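Local coordinates for protein UDP-N-acetylglucosamine 2-epimerase (Listeria monocytogenes, PDB 3OT5) that probably interconverts UDP-N-acetylglucosamine and UDP-N-acetylmannosamine by epimerising the sugar at C2, at residues P158-M161 / N162-T166. Sequence-based numbering, arbitrary orientation.
Sequences PEEM and NRQLT
In the first turns of helix 159-169, the helix of a beta-alpha-beta unit between strands 140-144 and 172-175, the Glu160 carboxylate reaches both Arg163 and Gln164, about one turn on. Pro158, preceded by a cis peptide bond, is the N-cap, and its O accepts from Asn162 N at 2.7 Å, the first of the backbone bonds that wind the helix. Arg163 meets Glu160 side-on: NE and NH2 both donate to OE1, each at 2.8 Å, in a salt bridge. OE1 lies in the guanidinium plane, while the carboxylate itself is turned 85° to that plane. Arg163 reaches back there because its CG sits between backbone N and carbonyl carbon (chi1 60°) and the chain then runs extended to NE. On the other oxygen, Gln164 NE2 donates to Glu160 OE2 at 2.9 Å from the anti side, tilted out of the carboxylate plane. Trp151 N and Thr150 N also bond to this carboxylate, so it pins the preceding loop to the helix, and Arg163 NH1 goes on to a salt bridge with Asp123. Asn162 lies alongside the Pro158 ring, ND2 3.7 Å from Pro158 CG, but donates to Asp123 O and Thr125 OG1. Further round, Met161 CG packs 3.7 Å from Leu165 CD1. Side-chain links from i to i+3 and i to i+4 are typical of alpha-helices, here one in the Rossmann-like domain built on the seven-stranded parallel sheet.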
loop_
_atom_site.group_PDB
_atom_site.type_symbol
_atom_site.label_atom_id
_atom_site.label_comp_id
_atom_site.label_asym_id
_atom_site.label_seq_id
_atom_site.Cartn_x
_atom_site.Cartn_y
_atom_site.Cartn_z
ATOM N N PRO A 158 4.951 -16.390 4.462
ATOM C CA PRO A 158 3.929 -17.249 3.903
ATOM C C PRO A 158 2.893 -16.501 3.089
ATOM O O PRO A 158 1.825 -17.068 2.779
ATOM C CB PRO A 158 3.263 -17.829 5.150
ATOM C CG PRO A 158 3.355 -16.723 6.156
ATOM C CD PRO A 158 4.616 -15.960 5.834
ATOM N N GLU A 159 3.214 -15.270 2.698
ATOM C CA GLU A 159 2.274 -14.425 1.983
ATOM C C GLU A 159 1.740 -14.962 0.656
ATOM O O GLU A 159 0.565 -14.775 0.363
ATOM C CB GLU A 159 2.826 -13.006 1.797
ATOM C CG GLU A 159 2.958 -12.170 3.077
ATOM C CD GLU A 159 4.176 -12.524 3.948
ATOM O OE1 GLU A 159 5.099 -13.225 3.471
ATOM O OE2 GLU A 159 4.216 -12.070 5.113
ATOM N N GLU A 160 2.572 -15.581 -0.167
ATOM C CA GLU A 160 2.060 -16.130 -1.432
ATOM C C GLU A 160 1.008 -17.204 -1.126
ATOM O O GLU A 160 -0.086 -17.215 -1.709
ATOM C CB GLU A 160 3.174 -16.731 -2.276
ATOM C CG GLU A 160 2.724 -17.424 -3.568
ATOM C CD GLU A 160 2.133 -16.492 -4.621
ATOM O OE1 GLU A 160 2.138 -15.254 -4.454
ATOM O OE2 GLU A 160 1.681 -17.014 -5.651
ATOM N N MET A 161 1.334 -18.101 -0.209
ATOM C CA MET A 161 0.393 -19.162 0.139
ATOM C C MET A 161 -0.826 -18.567 0.812
ATOM O O MET A 161 -1.937 -19.014 0.569
ATOM C CB MET A 161 1.022 -20.222 1.036
ATOM C CG MET A 161 0.088 -21.422 1.267
ATOM S SD MET A 161 -0.289 -22.274 -0.302
ATOM C CE MET A 161 1.297 -22.973 -0.713
ATOM N N ASN A 162 -0.634 -17.555 1.652
ATOM C CA ASN A 162 -1.766 -16.917 2.298
ATOM C C ASN A 162 -2.772 -16.443 1.272
ATOM O O ASN A 162 -3.941 -16.810 1.331
ATOM C CB ASN A 162 -1.339 -15.760 3.197
ATOM C CG ASN A 162 -0.752 -16.237 4.512
ATOM O OD1 ASN A 162 -0.982 -17.371 4.891
ATOM N ND2 ASN A 162 0.020 -15.374 5.206
ATOM N N ARG A 163 -2.312 -15.673 0.302
ATOM C CA ARG A 163 -3.231 -15.131 -0.693
ATOM C C ARG A 163 -3.824 -16.195 -1.605
ATOM O O ARG A 163 -4.924 -16.001 -2.160
ATOM C CB ARG A 163 -2.573 -13.994 -1.467
ATOM C CG ARG A 163 -1.333 -14.346 -2.227
ATOM C CD ARG A 163 -0.528 -13.084 -2.416
ATOM N NE ARG A 163 0.769 -13.318 -3.021
ATOM C CZ ARG A 163 1.736 -12.408 -3.049
ATOM N NH1 ARG A 163 1.552 -11.227 -2.465
ATOM N NH2 ARG A 163 2.894 -12.685 -3.630
ATOM N N GLN A 164 -3.115 -17.311 -1.780
ATOM C CA GLN A 164 -3.665 -18.376 -2.597
ATOM C C GLN A 164 -4.750 -19.101 -1.805
ATOM O O GLN A 164 -5.810 -19.388 -2.346
ATOM C CB GLN A 164 -2.616 -19.357 -3.089
ATOM C CG GLN A 164 -1.728 -18.846 -4.198
ATOM C CD GLN A 164 -0.838 -19.951 -4.754
ATOM O OE1 GLN A 164 -1.261 -21.096 -4.842
ATOM N NE2 GLN A 164 0.386 -19.607 -5.153
ATOM N N LEU A 165 -4.502 -19.372 -0.524
ATOM C CA LEU A 165 -5.490 -20.061 0.310
ATOM C C LEU A 165 -6.718 -19.183 0.476
ATOM O O LEU A 165 -7.853 -19.642 0.316
ATOM C CB LEU A 165 -4.908 -20.443 1.675
ATOM C CG LEU A 165 -3.780 -21.495 1.630
ATOM C CD1 LEU A 165 -3.185 -21.679 2.989
ATOM C CD2 LEU A 165 -4.302 -22.824 1.099
ATOM N N THR A 166 -6.492 -17.924 0.818
ATOM C CA THR A 166 -7.584 -16.973 0.954
ATOM C C THR A 166 -8.362 -16.939 -0.348
ATOM O O THR A 166 -9.588 -16.902 -0.342
ATOM C CB THR A 166 -7.074 -15.577 1.314
ATOM O OG1 THR A 166 -6.512 -15.620 2.632
ATOM C CG2 THR A 166 -8.216 -14.564 1.273
#